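Local coordinates for lysine-sensitive aspartokinase 3 (Escherichia coli, PDB 2J0X), which catalyses the ATP-dependent phosphorylation of L-aspartate to 4-phospho-L-aspartate, the first step of lysine biosynthesis, and is inhibited allosterically by lysine, at residues H335-D340 / T356-T361; Q308-L313 / E384-V389; N32-V37 / R173-L178. One frame throughout, in Å; residues are numbered along the deposited sequence.

Interaction 1: H335-D340 / T356-T361; sequences HNISVD and TGSTST. With LYS (lysine), chain F.
Two serines facing across the contact differ in their first torsion: Ser358 holds OG beside its own backbone N (chi1 -50°), close to the amide of Ser338, whereas Ser338 swings OG opposite its N (chi1 -175°), where it meets the amino group of the bound lysine. Ser358 OG thereby receives the amide of Ser338, with Ser338 N to Ser358 OG 3.1 Å and an angle at the hydrogen of 165°; the same hydroxyl is also hydrogen-bonded to Asp354 O, so a small side chain that can both give and accept suits this buried place. Ser338 CB rests on Gly357 O at 3.5 Å, and Thr359 OG1 comes against Asn336 CB at 3.6 Å. Asn336, with its positive phi, is the C-prime residue of the Schellman motif ending helix 324-334, and asparagine tolerates that conformation well. The ligand is read largely by backbone: its amino N bonds Ser338 OG and Val339 O, its OXT accepts Val339 N, and its NZ bonds Asp340 O at 2.7 Å. Ser345 and Leu325 of the second subunit also bond the lysine, while Arg322 of that subunit donates to Gly357 O. This is the allosteric lysine site of an ACT domain, built at a dimer interface.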
ATOM      1  N   HIS A 335      -3.646  13.873  -4.027  1.00 38.19           N
ATOM      2  CA  HIS A 335      -3.531  14.921  -3.020  1.00 36.33           C
ATOM      3  C   HIS A 335      -2.084  15.307  -2.706  1.00 39.61           C
ATOM      4  O   HIS A 335      -1.796  15.892  -1.657  1.00 25.69           O
ATOM      5  CB  HIS A 335      -4.242  14.488  -1.738  1.00 33.74           C
ATOM      6  CG  HIS A 335      -5.702  14.820  -1.719  1.00 52.37           C
ATOM      7  ND1 HIS A 335      -6.207  15.919  -1.056  1.00 46.73           N
ATOM      8  CD2 HIS A 335      -6.764  14.211  -2.299  1.00 60.41           C
ATOM      9  CE1 HIS A 335      -7.515  15.972  -1.228  1.00 33.09           C
ATOM     10  NE2 HIS A 335      -7.879  14.948  -1.979  1.00 46.22           N
ATOM     11  N   ASN A 336      -1.178  14.975  -3.621  1.00 43.88           N
ATOM     12  CA  ASN A 336       0.237  15.296  -3.463  1.00 36.75           C
ATOM     13  C   ASN A 336       0.878  14.754  -2.199  1.00 35.39           C
ATOM     14  O   ASN A 336       1.507  15.498  -1.454  1.00 32.43           O
ATOM     15  CB  ASN A 336       0.447  16.808  -3.499  1.00 32.82           C
ATOM     16  CG  ASN A 336       0.286  17.379  -4.883  1.00 52.97           C
ATOM     17  OD1 ASN A 336       0.900  16.901  -5.839  1.00 56.74           O
ATOM     18  ND2 ASN A 336      -0.536  18.414  -5.005  1.00 70.16           N
ATOM     19  N   ILE A 337       0.728  13.463  -1.950  1.00 40.96           N
ATOM     20  CA  ILE A 337       1.336  12.879  -0.771  1.00 35.88           C
ATOM     21  C   ILE A 337       2.131  11.636  -1.129  1.00 32.39           C
ATOM     22  O   ILE A 337       1.744  10.841  -1.989  1.00 38.03           O
ATOM     23  CB  ILE A 337       0.282  12.548   0.319  1.00 34.41           C
ATOM     24  CG1 ILE A 337      -0.201  13.843   0.965  1.00 36.73           C
ATOM     25  CG2 ILE A 337       0.880  11.633   1.390  1.00 24.47           C
ATOM     26  CD1 ILE A 337      -1.066  13.622   2.186  1.00 49.84           C
ATOM     27  N   SER A 338       3.268  11.497  -0.469  1.00 29.54           N
ATOM     28  CA  SER A 338       4.137  10.362  -0.678  1.00 29.17           C
ATOM     29  C   SER A 338       4.039   9.487   0.566  1.00 28.82           C
ATOM     30  O   SER A 338       4.181   9.967   1.694  1.00 24.18           O
ATOM     31  CB  SER A 338       5.573  10.837  -0.880  1.00 22.43           C
ATOM     32  OG  SER A 338       6.421   9.752  -1.197  1.00 43.53           O
ATOM     33  N   VAL A 339       3.771   8.205   0.359  1.00 23.53           N
ATOM     34  CA  VAL A 339       3.657   7.283   1.469  1.00 25.11           C
ATOM     35  C   VAL A 339       5.028   6.712   1.793  1.00 24.89           C
ATOM     36  O   VAL A 339       5.779   6.331   0.901  1.00 19.02           O
ATOM     37  CB  VAL A 339       2.681   6.120   1.130  1.00 33.23           C
ATOM     38  CG1 VAL A 339       2.622   5.124   2.279  1.00 13.95           C
ATOM     39  CG2 VAL A 339       1.289   6.674   0.853  1.00 44.23           C
ATOM     40  N   ASP A 340       5.364   6.665   3.076  1.00 30.97           N
ATOM     41  CA  ASP A 340       6.644   6.098   3.485  1.00 29.11           C
ATOM     42  C   ASP A 340       6.426   4.659   3.967  1.00 26.46           C
ATOM     43  O   ASP A 340       6.568   3.707   3.197  1.00 34.31           O
ATOM     44  CB  ASP A 340       7.283   6.950   4.596  1.00 20.47           C
ATOM     45  CG  ASP A 340       8.735   6.550   4.894  1.00 33.09           C
ATOM     46  OD1 ASP A 340       9.382   5.915   4.033  1.00 45.71           O
ATOM     47  OD2 ASP A 340       9.245   6.888   5.983  1.00 37.96           O
ATOM     48  N   THR A 356       9.227  14.299   3.127  1.00 49.23           N
ATOM     49  CA  THR A 356      10.188  14.775   2.141  1.00 51.17           C
ATOM     50  C   THR A 356       9.616  14.804   0.719  1.00 59.09           C
ATOM     51  O   THR A 356       9.787  15.787  -0.005  1.00 66.71           O
ATOM     52  CB  THR A 356      11.467  13.904   2.172  1.00 44.58           C
ATOM     53  OG1 THR A 356      12.105  14.038   3.449  1.00 43.77           O
ATOM     54  CG2 THR A 356      12.442  14.329   1.090  1.00 24.44           C
ATOM     55  N   GLY A 357       8.932  13.735   0.321  1.00 54.59           N
ATOM     56  CA  GLY A 357       8.366  13.687  -1.017  1.00 54.23           C
ATOM     57  C   GLY A 357       6.966  14.264  -1.156  1.00 59.06           C
ATOM     58  O   GLY A 357       6.287  13.997  -2.147  1.00 62.39           O
ATOM     59  N   SER A 358       6.542  15.058  -0.171  1.00 63.08           N
ATOM     60  CA  SER A 358       5.216  15.686  -0.167  1.00 61.79           C
ATOM     61  C   SER A 358       5.359  17.206  -0.139  1.00 64.85           C
ATOM     62  O   SER A 358       6.152  17.739   0.635  1.00 65.90           O
ATOM     63  CB  SER A 358       4.429  15.240   1.065  1.00 54.99           C
ATOM     64  OG  SER A 358       4.440  13.831   1.198  1.00 45.05           O
ATOM     65  N   THR A 359       4.581  17.904  -0.965  1.00 73.55           N
ATOM     66  CA  THR A 359       4.655  19.367  -1.021  1.00 78.70           C
ATOM     67  C   THR A 359       4.372  20.059   0.306  1.00 84.93           C
ATOM     68  O   THR A 359       3.360  19.797   0.962  1.00 82.15           O
ATOM     69  CB  THR A 359       3.691  19.967  -2.073  1.00 69.25           C
ATOM     70  OG1 THR A 359       2.374  19.438  -1.879  1.00 61.32           O
ATOM     71  CG2 THR A 359       4.176  19.665  -3.480  1.00 64.87           C
ATOM     72  N   SER A 360       5.281  20.957   0.678  1.00 88.59           N
ATOM     73  CA  SER A 360       5.171  21.720   1.912  1.00 93.09           C
ATOM     74  C   SER A 360       4.246  22.921   1.709  1.00 94.83           C
ATOM     75  O   SER A 360       4.318  23.911   2.442  1.00 95.02           O
ATOM     76  CB  SER A 360       6.561  22.193   2.348  1.00 97.93           C
ATOM     77  OG  SER A 360       6.504  22.901   3.574  1.00111.43           O
ATOM     78  N   THR A 361       3.375  22.823   0.708  1.00 98.16           N
ATOM     79  CA  THR A 361       2.424  23.886   0.394  1.00102.37           C
ATOM     80  C   THR A 361       1.293  23.917   1.421  1.00103.88           C
ATOM     81  O   THR A 361       0.218  23.355   1.197  1.00106.17           O
ATOM     82  CB  THR A 361       1.807  23.695  -1.019  1.00104.24           C
ATOM     83  OG1 THR A 361       2.849  23.708  -2.004  1.00107.59           O
ATOM     84  CG2 THR A 361       0.809  24.809  -1.330  1.00103.33           C
TER
HETATM   85  N   LYS F1450       6.470   7.234  -1.497  1.00 33.99           N
HETATM   86  CA  LYS F1450       5.993   6.193  -2.410  1.00 39.51           C
HETATM   87  C   LYS F1450       4.576   6.512  -2.901  1.00 45.23           C
HETATM   88  O   LYS F1450       4.000   5.817  -3.748  1.00 49.38           O
HETATM   89  CB  LYS F1450       6.035   4.828  -1.715  1.00 37.11           C
HETATM   90  CG  LYS F1450       7.319   4.420  -1.006  1.00 18.09           C
HETATM   91  CD  LYS F1450       7.156   3.084  -0.282  1.00 14.28           C
HETATM   92  CE  LYS F1450       8.401   2.613   0.457  1.00 27.32           C
HETATM   93  NZ  LYS F1450       8.725   3.390   1.690  1.00 19.38           N
HETATM   94  OXT LYS F1450       3.954   7.569  -2.415  1.00 56.40           O

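Interaction 2: Q308-L313 / E384-V389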
ATOM      1  N   GLN A 308       6.460  11.982  12.882  1.00 38.24           N
ATOM      2  CA  GLN A 308       5.888  11.305  11.726  1.00 41.82           C
ATOM      3  C   GLN A 308       4.405  11.128  12.027  1.00 42.40           C
ATOM      4  O   GLN A 308       4.025  10.842  13.167  1.00 37.97           O
ATOM      5  CB  GLN A 308       6.564   9.945  11.527  1.00 26.98           C
ATOM      6  CG  GLN A 308       8.065  10.027  11.287  1.00 22.02           C
ATOM      7  CD  GLN A 308       8.416  10.524   9.895  1.00 42.46           C
ATOM      8  OE1 GLN A 308       8.090   9.891   8.883  1.00 47.24           O
ATOM      9  NE2 GLN A 308       9.091  11.662   9.835  1.00 46.26           N
ATOM     10  N   THR A 309       3.571  11.300  11.010  1.00 36.03           N
ATOM     11  CA  THR A 309       2.137  11.176  11.187  1.00 27.67           C
ATOM     12  C   THR A 309       1.677   9.808  10.706  1.00 26.44           C
ATOM     13  O   THR A 309       1.977   9.396   9.581  1.00 30.60           O
ATOM     14  CB  THR A 309       1.426  12.332  10.440  1.00 27.53           C
ATOM     15  OG1 THR A 309       1.838  13.582  11.020  1.00 17.26           O
ATOM     16  CG2 THR A 309      -0.085  12.201  10.527  1.00 18.69           C
ATOM     17  N   LEU A 310       0.965   9.109  11.586  1.00 25.64           N
ATOM     18  CA  LEU A 310       0.454   7.773  11.313  1.00 30.46           C
ATOM     19  C   LEU A 310      -1.010   7.798  10.909  1.00 36.23           C
ATOM     20  O   LEU A 310      -1.873   8.161  11.704  1.00 38.21           O
ATOM     21  CB  LEU A 310       0.596   6.891  12.557  1.00 24.06           C
ATOM     22  CG  LEU A 310       1.102   5.448  12.411  1.00 23.90           C
ATOM     23  CD1 LEU A 310       0.512   4.635  13.558  1.00 16.48           C
ATOM     24  CD2 LEU A 310       0.705   4.836  11.073  1.00 21.85           C
ATOM     25  N   LEU A 311      -1.281   7.393   9.673  1.00 44.18           N
ATOM     26  CA  LEU A 311      -2.641   7.349   9.165  1.00 39.40           C
ATOM     27  C   LEU A 311      -3.099   5.888   9.191  1.00 37.84           C
ATOM     28  O   LEU A 311      -2.485   5.022   8.558  1.00 44.63           O
ATOM     29  CB  LEU A 311      -2.678   7.889   7.731  1.00 28.53           C
ATOM     30  CG  LEU A 311      -3.966   8.590   7.309  1.00 34.90           C
ATOM     31  CD1 LEU A 311      -3.848  10.061   7.631  1.00 36.06           C
ATOM     32  CD2 LEU A 311      -4.201   8.404   5.832  1.00 37.04           C
ATOM     33  N   THR A 312      -4.160   5.610   9.940  1.00 33.20           N
ATOM     34  CA  THR A 312      -4.690   4.253  10.016  1.00 28.84           C
ATOM     35  C   THR A 312      -6.029   4.160   9.288  1.00 32.57           C
ATOM     36  O   THR A 312      -6.976   4.867   9.630  1.00 28.92           O
ATOM     37  CB  THR A 312      -4.894   3.817  11.460  1.00 17.32           C
ATOM     38  OG1 THR A 312      -3.673   3.980  12.196  1.00 17.72           O
ATOM     39  CG2 THR A 312      -5.289   2.371  11.496  1.00 23.33           C
ATOM     40  N   LEU A 313      -6.099   3.282   8.288  1.00 35.58           N
ATOM     41  CA  LEU A 313      -7.314   3.109   7.502  1.00 32.66           C
ATOM     42  C   LEU A 313      -8.003   1.786   7.800  1.00 36.47           C
ATOM     43  O   LEU A 313      -7.470   0.717   7.502  1.00 47.45           O
ATOM     44  CB  LEU A 313      -6.967   3.211   6.023  1.00 36.35           C
ATOM     45  CG  LEU A 313      -6.056   4.400   5.710  1.00 31.54           C
ATOM     46  CD1 LEU A 313      -5.945   4.568   4.209  1.00 10.17           C
ATOM     47  CD2 LEU A 313      -6.624   5.664   6.339  1.00 37.67           C
ATOM     48  N   GLU A 384      -0.139  11.828  15.279  1.00 42.01           N
ATOM     49  CA  GLU A 384       1.054  12.604  14.946  1.00 40.51           C
ATOM     50  C   GLU A 384       2.015  12.569  16.128  1.00 38.09           C
ATOM     51  O   GLU A 384       1.649  12.159  17.225  1.00 28.19           O
ATOM     52  CB  GLU A 384       0.704  14.064  14.649  1.00 39.51           C
ATOM     53  CG  GLU A 384      -0.274  14.262  13.510  1.00 51.70           C
ATOM     54  CD  GLU A 384      -0.544  15.727  13.229  1.00 52.53           C
ATOM     55  OE1 GLU A 384      -0.807  16.476  14.192  1.00 61.98           O
ATOM     56  OE2 GLU A 384      -0.503  16.128  12.047  1.00 58.74           O
ATOM     57  N   GLY A 385       3.250  12.999  15.904  1.00 47.48           N
ATOM     58  CA  GLY A 385       4.217  13.008  16.986  1.00 48.28           C
ATOM     59  C   GLY A 385       4.951  11.699  17.193  1.00 44.98           C
ATOM     60  O   GLY A 385       5.671  11.534  18.174  1.00 39.21           O
ATOM     61  N   LEU A 386       4.762  10.754  16.284  1.00 47.78           N
ATOM     62  CA  LEU A 386       5.455   9.483  16.394  1.00 47.62           C
ATOM     63  C   LEU A 386       6.839   9.685  15.813  1.00 47.23           C
ATOM     64  O   LEU A 386       7.037  10.569  14.980  1.00 53.59           O
ATOM     65  CB  LEU A 386       4.717   8.407  15.609  1.00 47.94           C
ATOM     66  CG  LEU A 386       3.561   7.818  16.394  1.00 41.53           C
ATOM     67  CD1 LEU A 386       2.702   6.941  15.504  1.00 45.94           C
ATOM     68  CD2 LEU A 386       4.142   7.042  17.559  1.00 29.35           C
ATOM     69  N   ALA A 387       7.800   8.882  16.255  1.00 38.92           N
ATOM     70  CA  ALA A 387       9.161   8.998  15.738  1.00 36.10           C
ATOM     71  C   ALA A 387       9.606   7.697  15.098  1.00 41.68           C
ATOM     72  O   ALA A 387       9.462   6.619  15.680  1.00 45.01           O
ATOM     73  CB  ALA A 387      10.120   9.376  16.843  1.00 31.06           C
ATOM     74  N   LEU A 388      10.139   7.805  13.888  1.00 41.32           N
ATOM     75  CA  LEU A 388      10.610   6.633  13.168  1.00 38.34           C
ATOM     76  C   LEU A 388      12.042   6.323  13.579  1.00 38.42           C
ATOM     77  O   LEU A 388      12.901   7.195  13.552  1.00 49.39           O
ATOM     78  CB  LEU A 388      10.572   6.883  11.660  1.00 24.40           C
ATOM     79  CG  LEU A 388      11.234   5.794  10.818  1.00 19.04           C
ATOM     80  CD1 LEU A 388      10.286   4.632  10.687  1.00 25.97           C
ATOM     81  CD2 LEU A 388      11.578   6.316   9.437  1.00 36.41           C
ATOM     82  N   VAL A 389      12.291   5.086  13.990  1.00 32.89           N
ATOM     83  CA  VAL A 389      13.642   4.665  14.355  1.00 32.19           C
ATOM     84  C   VAL A 389      13.981   3.534  13.405  1.00 34.71           C
ATOM     85  O   VAL A 389      13.207   2.584  13.266  1.00 38.95           O
ATOM     86  CB  VAL A 389      13.747   4.099  15.781  1.00 41.56           C
ATOM     87  CG1 VAL A 389      15.141   3.476  15.969  1.00 13.88           C
ATOM     88  CG2 VAL A 389      13.495   5.197  16.817  1.00 38.27           C
TER
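Antiparallel pairing joins strands 299-314 and 379-393, neighbours in the six-stranded sheet of the regulatory ACT region, at the point where the second strand turns a corner. The backbone bonds come first. Gln308 and Leu386 form a hydrogen-bonded pair: Gln308 N gives a short, nearly straight bond to Leu386 O (2.6 Å, 175° at the hydrogen), and Leu386 N returns a longer one to Gln308 O (3.2 Å). Beyond this pair the short strand segments diverge to 102°, because Gly385, whose phi of 86° comes easily to a residue without CB, bends the chain; Leu310 instead bonds through its backbone to Glu383.

Apolar packing lies on one side of the pairing. The side chains of Leu310 and Leu386 run askew to each other, CD1 of Leu386 lying 3.6 Å from Leu310 CB and close to Leu310 CD1 as well. Branched leucines suit this buried spot, which Arg416 also borders. With CG beside its backbone N, Gln308 lays that carbon 4.0 Å from Leu388 CB, while its NE2 makes a weak bond to Arg306 O.

Toward solvent, polar residues take over. Thr309 and Glu384 run side by side in the same direction, and their contact is largely one of packing: Glu384 CG lies 3.3 Å from Thr309 OG1 and 3.6 Å from Thr309 CG2.

Interaction 3: N32-V37 / R173-L178; sequences NVRLVV and RLNEGL
This is a helix-end contact in the amino acid kinase domain: strand 33-38 meets the last turn of helix 159-176 and the turn leading into its parallel neighbour, strand 178-188. Arg34 carries the polar part. Bent at chi2 and chi3, its chain brings the guanidinium obliquely up to Leu174 O, which lies 2.9 Å from Arg34 NH1 and 3.0 Å from Arg34 NH2; both hydrogen bonds are weak, with angles near 125°, as expected when two N-H groups fork onto one oxygen. Asn175 ND2 sits at the guanidinium edge, 3.9 Å from Arg34 NH2. Gly177, with a phi of 148°, turns the chain out of the helix, a conformation that glycine alone adopts readily.

Leucines close the rest. With CG opposite its N (chi1 -178°), Leu178 sends CD1 over the strand backbone, 3.6 Å from Arg34 CA and 4.3 Å from Val36 CG2. Leu174 CD2 lies 4.1 Å from Leu35 CB, and Val179 and Leu212 pack against both Leu35 and Leu174.

Within the segment Leu174 O receives just a weak backbone bond, from Gly177 N, to which the arginine's two weak bonds add. The helix dipole probably leaves this end slightly negative, which suits a long, positively charged arginine as C-terminal partner.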
ATOM      1  N   ASN A  32      43.861  16.181  -7.955  1.00 29.08           N
ATOM      2  CA  ASN A  32      43.274  15.176  -8.833  1.00 34.17           C
ATOM      3  C   ASN A  32      41.915  15.532  -9.421  1.00 40.04           C
ATOM      4  O   ASN A  32      41.454  14.880 -10.367  1.00 39.84           O
ATOM      5  CB  ASN A  32      43.174  13.834  -8.108  1.00 29.55           C
ATOM      6  CG  ASN A  32      44.525  13.194  -7.878  1.00 34.02           C
ATOM      7  OD1 ASN A  32      45.433  13.336  -8.696  1.00 54.70           O
ATOM      8  ND2 ASN A  32      44.658  12.466  -6.778  1.00 21.98           N
ATOM      9  N   VAL A  33      41.256  16.547  -8.872  1.00 38.38           N
ATOM     10  CA  VAL A  33      39.963  16.915  -9.426  1.00 38.52           C
ATOM     11  C   VAL A  33      40.245  17.732 -10.678  1.00 35.66           C
ATOM     12  O   VAL A  33      40.953  18.735 -10.641  1.00 28.72           O
ATOM     13  CB  VAL A  33      39.085  17.711  -8.411  1.00 35.03           C
ATOM     14  CG1 VAL A  33      39.262  17.120  -7.014  1.00 20.99           C
ATOM     15  CG2 VAL A  33      39.417  19.185  -8.435  1.00 38.15           C
ATOM     16  N   ARG A  34      39.729  17.266 -11.803  1.00 37.27           N
ATOM     17  CA  ARG A  34      39.953  17.967 -13.047  1.00 40.74           C
ATOM     18  C   ARG A  34      38.639  18.206 -13.759  1.00 41.01           C
ATOM     19  O   ARG A  34      38.590  18.837 -14.818  1.00 45.60           O
ATOM     20  CB  ARG A  34      40.931  17.172 -13.913  1.00 54.72           C
ATOM     21  CG  ARG A  34      42.376  17.344 -13.465  1.00 58.77           C
ATOM     22  CD  ARG A  34      43.130  16.025 -13.425  1.00 64.13           C
ATOM     23  NE  ARG A  34      43.112  15.314 -14.702  1.00 75.78           N
ATOM     24  CZ  ARG A  34      43.416  15.862 -15.875  1.00 74.17           C
ATOM     25  NH1 ARG A  34      43.760  17.142 -15.952  1.00 66.78           N
ATOM     26  NH2 ARG A  34      43.397  15.118 -16.974  1.00 70.97           N
ATOM     27  N   LEU A  35      37.567  17.711 -13.153  1.00 33.92           N
ATOM     28  CA  LEU A  35      36.239  17.885 -13.709  1.00 30.67           C
ATOM     29  C   LEU A  35      35.329  18.368 -12.593  1.00 28.20           C
ATOM     30  O   LEU A  35      35.226  17.733 -11.553  1.00 26.75           O
ATOM     31  CB  LEU A  35      35.723  16.563 -14.272  1.00 35.83           C
ATOM     32  CG  LEU A  35      34.348  16.669 -14.925  1.00 47.57           C
ATOM     33  CD1 LEU A  35      34.352  17.821 -15.925  1.00 49.86           C
ATOM     34  CD2 LEU A  35      33.996  15.353 -15.595  1.00 41.93           C
ATOM     35  N   VAL A  36      34.687  19.507 -12.799  1.00 36.38           N
ATOM     36  CA  VAL A  36      33.787  20.038 -11.788  1.00 36.95           C
ATOM     37  C   VAL A  36      32.410  20.254 -12.389  1.00 33.93           C
ATOM     38  O   VAL A  36      32.255  20.930 -13.415  1.00 26.95           O
ATOM     39  CB  VAL A  36      34.290  21.374 -11.208  1.00 44.34           C
ATOM     40  CG1 VAL A  36      33.378  21.812 -10.067  1.00 30.94           C
ATOM     41  CG2 VAL A  36      35.732  21.224 -10.721  1.00 47.79           C
ATOM     42  N   VAL A  37      31.416  19.661 -11.740  1.00 28.35           N
ATOM     43  CA  VAL A  37      30.038  19.756 -12.185  1.00 22.06           C
ATOM     44  C   VAL A  37      29.274  20.663 -11.237  1.00 16.27           C
ATOM     45  O   VAL A  37      29.291  20.470 -10.027  1.00 21.36           O
ATOM     46  CB  VAL A  37      29.413  18.370 -12.206  1.00 21.59           C
ATOM     47  CG1 VAL A  37      28.079  18.408 -12.930  1.00 18.04           C
ATOM     48  CG2 VAL A  37      30.385  17.400 -12.868  1.00  5.81           C
ATOM     49  N   ARG A 173      39.766  17.685 -23.665  1.00 53.87           N
ATOM     50  CA  ARG A 173      39.874  18.944 -22.932  1.00 51.73           C
ATOM     51  C   ARG A 173      40.411  18.732 -21.517  1.00 54.17           C
ATOM     52  O   ARG A 173      41.165  19.560 -21.003  1.00 52.31           O
ATOM     53  CB  ARG A 173      38.520  19.657 -22.866  1.00 44.79           C
ATOM     54  CG  ARG A 173      37.986  20.146 -24.210  1.00 52.66           C
ATOM     55  CD  ARG A 173      38.891  21.197 -24.840  1.00 53.36           C
ATOM     56  NE  ARG A 173      40.016  20.621 -25.578  1.00 63.08           N
ATOM     57  CZ  ARG A 173      39.892  19.929 -26.707  1.00 62.39           C
ATOM     58  NH1 ARG A 173      38.691  19.724 -27.230  1.00 55.18           N
ATOM     59  NH2 ARG A 173      40.969  19.453 -27.324  1.00 61.95           N
ATOM     60  N   LEU A 174      40.022  17.632 -20.880  1.00 51.72           N
ATOM     61  CA  LEU A 174      40.509  17.349 -19.535  1.00 49.40           C
ATOM     62  C   LEU A 174      42.030  17.214 -19.556  1.00 51.41           C
ATOM     63  O   LEU A 174      42.700  17.547 -18.581  1.00 49.07           O
ATOM     64  CB  LEU A 174      39.881  16.066 -18.992  1.00 45.92           C
ATOM     65  CG  LEU A 174      38.397  16.158 -18.641  1.00 54.36           C
ATOM     66  CD1 LEU A 174      37.859  14.773 -18.339  1.00 54.53           C
ATOM     67  CD2 LEU A 174      38.213  17.084 -17.451  1.00 36.70           C
ATOM     68  N   ASN A 175      42.573  16.728 -20.669  1.00 50.59           N
ATOM     69  CA  ASN A 175      44.016  16.580 -20.786  1.00 43.05           C
ATOM     70  C   ASN A 175      44.695  17.941 -20.808  1.00 44.76           C
ATOM     71  O   ASN A 175      45.801  18.090 -20.297  1.00 40.89           O
ATOM     72  CB  ASN A 175      44.375  15.788 -22.039  1.00 39.63           C
ATOM     73  CG  ASN A 175      44.350  14.292 -21.806  1.00 51.81           C
ATOM     74  OD1 ASN A 175      44.528  13.509 -22.731  1.00 64.37           O
ATOM     75  ND2 ASN A 175      44.136  13.888 -20.559  1.00 58.54           N
ATOM     76  N   GLU A 176      44.031  18.936 -21.393  1.00 48.36           N
ATOM     77  CA  GLU A 176      44.580  20.292 -21.453  1.00 40.24           C
ATOM     78  C   GLU A 176      44.626  20.862 -20.047  1.00 39.26           C
ATOM     79  O   GLU A 176      45.379  21.784 -19.777  1.00 38.50           O
ATOM     80  CB  GLU A 176      43.708  21.227 -22.300  1.00 40.68           C
ATOM     81  CG  GLU A 176      43.522  20.851 -23.763  1.00 59.92           C
ATOM     82  CD  GLU A 176      42.598  21.821 -24.500  1.00 59.14           C
ATOM     83  OE1 GLU A 176      41.480  22.066 -24.002  1.00 63.12           O
ATOM     84  OE2 GLU A 176      42.981  22.337 -25.575  1.00 50.25           O
ATOM     85  N   GLY A 177      43.794  20.327 -19.161  1.00 47.22           N
ATOM     86  CA  GLY A 177      43.767  20.820 -17.796  1.00 52.07           C
ATOM     87  C   GLY A 177      42.397  20.735 -17.154  1.00 57.55           C
ATOM     88  O   GLY A 177      41.575  19.900 -17.540  1.00 70.73           O
ATOM     89  N   LEU A 178      42.158  21.604 -16.175  1.00 50.61           N
ATOM     90  CA  LEU A 178      40.891  21.650 -15.443  1.00 47.82           C
ATOM     91  C   LEU A 178      39.688  22.015 -16.319  1.00 56.12           C
ATOM     92  O   LEU A 178      39.781  22.911 -17.164  1.00 60.94           O
ATOM     93  CB  LEU A 178      40.991  22.663 -14.305  1.00 23.45           C
ATOM     94  CG  LEU A 178      39.740  22.772 -13.434  1.00 32.85           C
ATOM     95  CD1 LEU A 178      39.628  21.533 -12.556  1.00 29.03           C
ATOM     96  CD2 LEU A 178      39.805  24.019 -12.573  1.00 26.31           C
TER

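Along the chain interaction 3 comes first, closing within the catalytic amino acid kinase domain before the regulatory part begins. Interaction 1 is then nested inside the loop closed by interaction 2. These two share the six-stranded antiparallel sheet: strand 338-344 of interaction 1 is an outermost strand within this chain, separated by strand 348-354 from strand 299-314 of interaction 2. Their centres lie 14 Å apart, and they touch where Asp340 OD2 meets Leu388 CD2 at 4.2 Å. Interaction 3 is remote, its centre 39 Å from that of interaction 1 and 47 Å from that of interaction 2, and it lies on the opposite side of the chain's centre from both. The lysine site and this part of the kinase domain are thus separate and do not touch.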